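Local coordinates for protein V-type ATP synthase alpha chain (Nanoarchaeum equitans Kin4-M, PDB 5BN3) that binds adenosine-5'-diphosphate in a P-loop nucleotide-binding domain and belongs to the alpha/beta subunit family of V- and A-type ATP synthases, at residues I484-G487 with F488-D492; I537-K540 with I541-L544; K505-E508 with L509-I513. One frame throughout, in Å; residues are numbered along the deposited sequence.

Contact 1 of 3, residues I484-G487 with F488-D492. With ADP (adenosine-5'-diphosphate), chain C.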
loop_
_atom_site.group_PDB
_atom_site.type_symbol
_atom_site.label_atom_id
_atom_site.label_comp_id
_atom_site.label_asym_id
_atom_site.label_seq_id
_atom_site.Cartn_x
_atom_site.Cartn_y
_atom_site.Cartn_z
ATOM N N ILE A 484 12.955 -1.324 38.046
ATOM C CA ILE A 484 12.439 -0.036 37.597
ATOM C C ILE A 484 11.070 -0.201 36.932
ATOM O O ILE A 484 10.150 0.578 37.190
ATOM C CB ILE A 484 13.432 0.651 36.631
ATOM C CG1 ILE A 484 14.715 1.032 37.379
ATOM C CG2 ILE A 484 12.807 1.884 35.998
ATOM C CD1 ILE A 484 15.898 1.331 36.476
ATOM N N ARG A 485 10.937 -1.221 36.087
ATOM C CA ARG A 485 9.675 -1.482 35.398
ATOM C C ARG A 485 8.562 -1.914 36.351
ATOM O O ARG A 485 7.470 -1.348 36.327
ATOM C CB ARG A 485 9.868 -2.526 34.291
ATOM C CG ARG A 485 10.577 -1.993 33.049
ATOM C CD ARG A 485 10.674 -3.043 31.944
ATOM N NE ARG A 485 11.660 -4.082 32.235
ATOM C CZ ARG A 485 11.360 -5.289 32.703
ATOM N NH1 ARG A 485 10.097 -5.619 32.932
ATOM N NH2 ARG A 485 12.322 -6.170 32.938
ATOM N N GLU A 486 8.839 -2.906 37.193
ATOM C CA GLU A 486 7.813 -3.473 38.070
ATOM C C GLU A 486 7.593 -2.688 39.362
ATOM O O GLU A 486 6.534 -2.793 39.980
ATOM C CB GLU A 486 8.128 -4.941 38.399
ATOM C CG GLU A 486 8.047 -5.889 37.208
ATOM C CD GLU A 486 8.315 -7.337 37.589
ATOM O OE1 GLU A 486 8.570 -7.609 38.782
ATOM O OE2 GLU A 486 8.271 -8.206 36.692
ATOM N N GLY A 487 8.588 -1.907 39.772
ATOM C CA GLY A 487 8.508 -1.193 41.035
ATOM C C GLY A 487 8.318 0.308 40.929
ATOM O O GLY A 487 7.924 0.951 41.901
ATOM N N PHE A 488 8.590 0.872 39.754
ATOM C CA PHE A 488 8.511 2.319 39.575
ATOM C C PHE A 488 7.585 2.742 38.429
ATOM O O PHE A 488 6.663 3.534 38.628
ATOM C CB PHE A 488 9.910 2.901 39.362
ATOM C CG PHE A 488 9.938 4.396 39.288
ATOM C CD1 PHE A 488 9.798 5.160 40.435
ATOM C CD2 PHE A 488 10.113 5.041 38.072
ATOM C CE1 PHE A 488 9.824 6.539 40.372
ATOM C CE2 PHE A 488 10.141 6.421 38.004
ATOM C CZ PHE A 488 9.996 7.171 39.155
ATOM N N LEU A 489 7.843 2.223 37.234
ATOM C CA LEU A 489 7.076 2.608 36.050
ATOM C C LEU A 489 5.631 2.120 36.125
ATOM O O LEU A 489 4.697 2.882 35.865
ATOM C CB LEU A 489 7.750 2.093 34.776
ATOM C CG LEU A 489 9.149 2.648 34.506
ATOM C CD1 LEU A 489 9.728 2.086 33.219
ATOM C CD2 LEU A 489 9.097 4.158 34.443
ATOM N N GLN A 490 5.449 0.854 36.487
ATOM C CA GLN A 490 4.108 0.299 36.643
ATOM C C GLN A 490 3.383 0.955 37.809
ATOM O O GLN A 490 3.977 1.218 38.860
ATOM C CB GLN A 490 4.165 -1.221 36.839
ATOM C CG GLN A 490 4.460 -2.003 35.566
ATOM C CD GLN A 490 4.491 -3.504 35.793
ATOM O OE1 GLN A 490 3.914 -4.010 36.756
ATOM N NE2 GLN A 490 5.168 -4.221 34.905
ATOM N N GLN A 491 2.096 1.221 37.615
ATOM C CA GLN A 491 1.281 1.863 38.638
ATOM C C GLN A 491 -0.175 1.431 38.490
ATOM O O GLN A 491 -0.816 1.709 37.473
ATOM C CB GLN A 491 1.414 3.387 38.550
ATOM C CG GLN A 491 0.747 4.141 39.696
ATOM C CD GLN A 491 1.175 5.593 39.775
ATOM O OE1 GLN A 491 2.170 5.997 39.169
ATOM N NE2 GLN A 491 0.423 6.388 40.527
ATOM N N ASP A 492 -0.687 0.740 39.506
ATOM C CA ASP A 492 -2.041 0.194 39.474
ATOM C C ASP A 492 -3.069 1.288 39.761
ATOM O O ASP A 492 -3.162 1.793 40.880
ATOM C CB ASP A 492 -2.177 -0.939 40.497
ATOM C CG ASP A 492 -3.422 -1.782 40.284
ATOM O OD1 ASP A 492 -4.353 -1.333 39.582
ATOM O OD2 ASP A 492 -3.473 -2.903 40.830
HETATM P PB ADP C . -8.033 2.364 25.759
HETATM O O1B ADP C . -6.643 2.690 25.283
HETATM O O2B ADP C . -8.812 3.542 26.275
HETATM O O3B ADP C . -8.797 1.471 24.816
HETATM P PA ADP C . -8.410 1.615 28.514
HETATM O O1A ADP C . -7.986 2.918 29.125
HETATM O O2A ADP C . -9.875 1.275 28.419
HETATM O O3A ADP C . -7.729 1.452 27.059
HETATM O "O5'" ADP C . -7.670 0.435 29.322
HETATM C "C5'" ADP C . -7.731 -0.906 28.837
HETATM C "C4'" ADP C . -7.595 -1.887 29.995
HETATM O "O4'" ADP C . -6.324 -1.725 30.638
HETATM C "C3'" ADP C . -8.680 -1.627 31.024
HETATM O "O3'" ADP C . -9.388 -2.842 31.283
HETATM C "C2'" ADP C . -7.942 -1.159 32.260
HETATM O "O2'" ADP C . -8.471 -1.761 33.441
HETATM C "C1'" ADP C . -6.496 -1.572 32.047
HETATM N N9 ADP C . -5.594 -0.517 32.567
HETATM C C8 ADP C . -5.130 0.543 31.879
HETATM N N7 ADP C . -4.329 1.314 32.656
HETATM C C5 ADP C . -4.268 0.741 33.873
HETATM C C6 ADP C . -3.597 1.037 35.159
HETATM N N6 ADP C . -2.803 2.131 35.304
HETATM N N1 ADP C . -3.802 0.172 36.178
HETATM C C2 ADP C . -4.585 -0.917 36.045
HETATM N N3 ADP C . -5.223 -1.245 34.909
HETATM C C4 ADP C . -5.104 -0.468 33.807
#
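Leu489 sits side by side with Ile484 and points the same way, its CG 4.0 Å from Ile484 CG2. Ile484 swings CG2 opposite the backbone N and CG1 opposite the carbonyl carbon (chi1 -67°), which puts the CG2 methyl alongside the leucine. The CD1 methyl of Leu489 also reaches the CG methylene of Arg485, whose chain bends at chi3 and whose guanidinium is paired with Glu455. These side chains belong to the last turn of helix 472-489, widened into a pi-type turn at 485-487: Leu489 N donates to Ile484 O at 2.8 Å and almost straight (167°), while Phe488 N makes a weak bond to the same oxygen. Gln490 N closes a second five-residue step on Arg485 O at 3.0 Å. Gln490 is the first residue to leave helical angles; with CG anti to the carbonyl carbon and the chain extended beyond, it passes Arg485 O, CG 3.2 Å away, and lies beside Glu486 with amide and carboxylate planes 44° apart. The Phe488 ring leads away to meet Phe448 edge to face. Beyond the helix the chain enters the nucleotide pocket, where ADP N6 donates to Gln491 O at 3.0 Å and Asp492 OD1 lies 3.6 Å from ADP C2.

Contact 2 of 3, residues I537-K540 with I541-L544; sequences IHEK and IIKL
Ile541 N donates to Ile537 O at 3.1 Å (159°), the donor tilted 21° from the carbonyl plane, and Ile542 N reaches His538 O at the same length. These bonds belong to the short helix 537-542, which packs against helices 472-489, 503-523 and 552-562 in the helical C-terminal part of the subunit, with Ile541 touching Ile513 and Ile559. Ile541 holds CG1 opposite its carbonyl carbon, which lays that methylene 3.3 Å from Ile537 O. Ile542 has the same rotamer and runs beside Glu539, pointing the same way, and its CD1 methyl comes to 4.1 Å from Glu539 OE1. That glutamate bends at chi2 (-69°), sets its CG above one face of the His538 ring, toward the rim, and pairs its other oxygen, OE2, with Arg482; the ring in turn meets His479 edge to face. One residue further on than Ile542, Lys543 N makes weak hydrogen bonds to both Glu539 O and Lys540 O, and its side chain passes close to the first of these carbonyls, Lys543 CG lying 3.2 Å from Glu539 O. Lys540 and Lys543 lie side by side, pointing the same way. Lys540 is kinked at chi2 and chi3, and its NZ ends 3.3 Å from Lys543 NZ, two like charges next to each other.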
loop_
_atom_site.group_PDB
_atom_site.type_symbol
_atom_site.label_atom_id
_atom_site.label_comp_id
_atom_site.label_asym_id
_atom_site.label_seq_id
_atom_site.Cartn_x
_atom_site.Cartn_y
_atom_site.Cartn_z
ATOM N N ILE A 537 16.008 -8.618 48.357
ATOM C CA ILE A 537 15.782 -7.195 48.580
ATOM C C ILE A 537 15.062 -6.572 47.385
ATOM O O ILE A 537 14.270 -5.641 47.540
ATOM C CB ILE A 537 17.105 -6.443 48.839
ATOM C CG1 ILE A 537 17.952 -7.184 49.877
ATOM C CG2 ILE A 537 16.832 -5.026 49.309
ATOM C CD1 ILE A 537 19.321 -6.566 50.109
ATOM N N HIS A 538 15.336 -7.095 46.192
ATOM C CA HIS A 538 14.701 -6.583 44.982
ATOM C C HIS A 538 13.192 -6.812 44.989
ATOM O O HIS A 538 12.429 -5.954 44.545
ATOM C CB HIS A 538 15.346 -7.175 43.721
ATOM C CG HIS A 538 15.138 -8.649 43.557
ATOM N ND1 HIS A 538 15.848 -9.589 44.267
ATOM C CD2 HIS A 538 14.312 -9.343 42.734
ATOM C CE1 HIS A 538 15.461 -10.801 43.903
ATOM N NE2 HIS A 538 14.531 -10.677 42.976
ATOM N N GLU A 539 12.764 -7.958 45.511
ATOM C CA GLU A 539 11.342 -8.276 45.585
ATOM C C GLU A 539 10.604 -7.422 46.617
ATOM O O GLU A 539 9.404 -7.180 46.484
ATOM C CB GLU A 539 11.126 -9.767 45.871
ATOM C CG GLU A 539 11.646 -10.710 44.786
ATOM C CD GLU A 539 10.846 -10.647 43.490
ATOM O OE1 GLU A 539 9.873 -9.867 43.408
ATOM O OE2 GLU A 539 11.192 -11.389 42.547
ATOM N N LYS A 540 11.320 -6.965 47.640
ATOM C CA LYS A 540 10.734 -6.087 48.649
ATOM C C LYS A 540 10.526 -4.679 48.099
ATOM O O LYS A 540 9.512 -4.036 48.375
ATOM C CB LYS A 540 11.611 -6.035 49.905
ATOM C CG LYS A 540 11.731 -7.365 50.630
ATOM C CD LYS A 540 10.365 -8.011 50.804
ATOM C CE LYS A 540 10.362 -9.440 50.283
ATOM N NZ LYS A 540 8.981 -9.924 50.008
ATOM N N ILE A 541 11.496 -4.209 47.319
ATOM C CA ILE A 541 11.415 -2.902 46.672
ATOM C C ILE A 541 10.256 -2.849 45.673
ATOM O O ILE A 541 9.522 -1.861 45.609
ATOM C CB ILE A 541 12.743 -2.554 45.955
ATOM C CG1 ILE A 541 13.883 -2.440 46.971
ATOM C CG2 ILE A 541 12.615 -1.263 45.164
ATOM C CD1 ILE A 541 15.221 -2.085 46.354
ATOM N N ILE A 542 10.095 -3.924 44.906
ATOM C CA ILE A 542 9.039 -4.024 43.901
ATOM C C ILE A 542 7.632 -3.938 44.515
ATOM O O ILE A 542 6.709 -3.399 43.899
ATOM C CB ILE A 542 9.218 -5.315 43.052
ATOM C CG1 ILE A 542 10.426 -5.163 42.119
ATOM C CG2 ILE A 542 7.981 -5.623 42.234
ATOM C CD1 ILE A 542 10.757 -6.411 41.318
ATOM N N LYS A 543 7.484 -4.435 45.741
ATOM C CA LYS A 543 6.190 -4.444 46.424
ATOM C C LYS A 543 5.876 -3.136 47.155
ATOM O O LYS A 543 4.761 -2.951 47.644
ATOM C CB LYS A 543 6.127 -5.612 47.412
ATOM C CG LYS A 543 6.195 -6.985 46.766
ATOM C CD LYS A 543 6.500 -8.066 47.796
ATOM C CE LYS A 543 5.490 -8.059 48.932
ATOM N NZ LYS A 543 5.812 -9.080 49.968
ATOM N N LEU A 544 6.856 -2.237 47.222
ATOM C CA LEU A 544 6.728 -0.980 47.965
ATOM C C LEU A 544 5.515 -0.137 47.573
ATOM O O LEU A 544 4.781 0.340 48.438
ATOM C CB LEU A 544 7.997 -0.136 47.809
ATOM C CG LEU A 544 9.187 -0.437 48.719
ATOM C CD1 LEU A 544 10.403 0.364 48.291
ATOM C CD2 LEU A 544 8.829 -0.103 50.151
#

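Contact 3 of 3, residues K505-E508 with L509-I513; sequences KTIE and LMRII
Arg511 lays one guanidinium face against Ile507 CG2, one turn back on the long helix 503-523, which belongs to the helical C-terminal domain of V- and A-type synthase subunits. The methyl stands 3.5 Å above the plane, over its centre, with CZ the nearest atom. The two side chains meet at a slant. An extended chain from CG to NE carries the guanidinium out to the methyl, and with CG2 anti to the backbone N of Ile507, that methyl is the branch that meets it. The same group takes Glu508 at its edge. Glu508 OE2 lies near the guanidinium plane, 3.4 Å from Arg511 NH1, in a salt bridge whose hydrogen bond is weak; one carboxylate oxygen meets one nitrogen, with the two planes 68° apart. Glu508 bends at chi2 (-60°) to bring its oxygen round, and its side chain also touches Phe552 and Ile556 of helix 552-562. Met510, three residues on from Ile507, brings SD to 4.3 Å from Ile507 CD1 and also meets Phe488 and Ile209. Leu509 touches Phe488 and Arg205, and Lys505 NZ is taken by Arg545 O. The backbone ladder is regular, with Arg511 N bonded to Ile507 O at 2.9 Å and Ile512 N to Glu508 O at 3.0 Å. Ile512 CG2 closes in on that last oxygen, 3.3 Å from Glu508 O.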
loop_
_atom_site.group_PDB
_atom_site.type_symbol
_atom_site.label_atom_id
_atom_site.label_comp_id
_atom_site.label_asym_id
_atom_site.label_seq_id
_atom_site.Cartn_x
_atom_site.Cartn_y
_atom_site.Cartn_z
ATOM N N LYS A 505 6.566 9.926 47.759
ATOM C CA LYS A 505 6.608 8.505 47.424
ATOM C C LYS A 505 7.429 8.259 46.160
ATOM O O LYS A 505 8.243 7.335 46.104
ATOM C CB LYS A 505 5.189 7.955 47.247
ATOM C CG LYS A 505 5.126 6.456 46.975
ATOM C CD LYS A 505 3.684 5.986 46.805
ATOM C CE LYS A 505 3.610 4.481 46.606
ATOM N NZ LYS A 505 2.203 4.006 46.460
ATOM N N THR A 506 7.215 9.096 45.150
ATOM C CA THR A 506 7.940 8.980 43.889
ATOM C C THR A 506 9.450 9.146 44.080
ATOM O O THR A 506 10.233 8.321 43.607
ATOM C CB THR A 506 7.441 10.010 42.860
ATOM O OG1 THR A 506 6.028 9.858 42.673
ATOM C CG2 THR A 506 8.141 9.804 41.536
ATOM N N ILE A 507 9.848 10.209 44.779
ATOM C CA ILE A 507 11.261 10.481 45.037
ATOM C C ILE A 507 11.902 9.374 45.876
ATOM O O ILE A 507 12.995 8.900 45.560
ATOM C CB ILE A 507 11.464 11.839 45.756
ATOM C CG1 ILE A 507 10.925 13.000 44.911
ATOM C CG2 ILE A 507 12.930 12.059 46.084
ATOM C CD1 ILE A 507 11.410 13.006 43.480
ATOM N N GLU A 508 11.219 8.966 46.944
ATOM C CA GLU A 508 11.730 7.921 47.829
ATOM C C GLU A 508 11.959 6.603 47.103
ATOM O O GLU A 508 12.928 5.899 47.381
ATOM C CB GLU A 508 10.792 7.711 49.021
ATOM C CG GLU A 508 10.940 8.760 50.107
ATOM C CD GLU A 508 12.342 8.802 50.687
ATOM O OE1 GLU A 508 12.824 7.751 51.161
ATOM O OE2 GLU A 508 12.965 9.884 50.663
ATOM N N LEU A 509 11.063 6.277 46.175
ATOM C CA LEU A 509 11.223 5.089 45.346
ATOM C C LEU A 509 12.485 5.177 44.493
ATOM O O LEU A 509 13.228 4.202 44.376
ATOM C CB LEU A 509 9.997 4.883 44.452
ATOM C CG LEU A 509 8.844 4.078 45.051
ATOM C CD1 LEU A 509 7.682 3.977 44.075
ATOM C CD2 LEU A 509 9.335 2.698 45.433
ATOM N N MET A 510 12.721 6.345 43.904
ATOM C CA MET A 510 13.911 6.569 43.087
ATOM C C MET A 510 15.178 6.435 43.932
ATOM O O MET A 510 16.171 5.856 43.492
ATOM C CB MET A 510 13.864 7.957 42.432
ATOM C CG MET A 510 12.660 8.191 41.531
ATOM S SD MET A 510 12.607 9.845 40.804
ATOM C CE MET A 510 14.085 9.801 39.792
ATOM N N ARG A 511 15.128 6.965 45.150
ATOM C CA ARG A 511 16.283 6.964 46.044
ATOM C C ARG A 511 16.667 5.570 46.529
ATOM O O ARG A 511 17.849 5.236 46.584
ATOM C CB ARG A 511 16.036 7.895 47.235
ATOM C CG ARG A 511 16.214 9.368 46.904
ATOM C CD ARG A 511 15.860 10.259 48.080
ATOM N NE ARG A 511 16.140 11.662 47.787
ATOM C CZ ARG A 511 15.542 12.689 48.383
ATOM N NH1 ARG A 511 14.616 12.474 49.308
ATOM N NH2 ARG A 511 15.865 13.929 48.047
ATOM N N ILE A 512 15.673 4.755 46.870
ATOM C CA ILE A 512 15.939 3.402 47.351
ATOM C C ILE A 512 16.391 2.471 46.220
ATOM O O ILE A 512 17.224 1.587 46.433
ATOM C CB ILE A 512 14.729 2.817 48.124
ATOM C CG1 ILE A 512 15.096 1.487 48.785
ATOM C CG2 ILE A 512 13.523 2.648 47.214
ATOM C CD1 ILE A 512 16.258 1.589 49.744
ATOM N N ILE A 513 15.859 2.686 45.020
ATOM C CA ILE A 513 16.294 1.939 43.843
ATOM C C ILE A 513 17.741 2.300 43.506
ATOM O O ILE A 513 18.565 1.426 43.237
ATOM C CB ILE A 513 15.387 2.224 42.621
ATOM C CG1 ILE A 513 14.009 1.588 42.814
ATOM C CG2 ILE A 513 16.012 1.685 41.349
ATOM C CD1 ILE A 513 13.022 1.922 41.709
#

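Overall arrangement
Reading from the N terminus, the chain passes contact 1 at the end of helix 472-489, contact 3 on helix 503-523 and contact 2 on helix 537-542. Each is local and spans no loop, and all follow in series without nesting or crossing. Their centres lie 11 to 12 Å apart on the same side of the chain's centre, and helices 472-489, 503-523 and 537-542 meet there. Phe488 of contact 1 packs CE1 against Met510 CG of contact 3 at 3.5 Å, and Glu486 OE1 touches Ile542 CD1 of contact 2. Leu544 and Ile541 close the triangle on Leu509, Ile512 and Ile513. Residues 488-492 of contact 1 lead from these helices to the bound ADP.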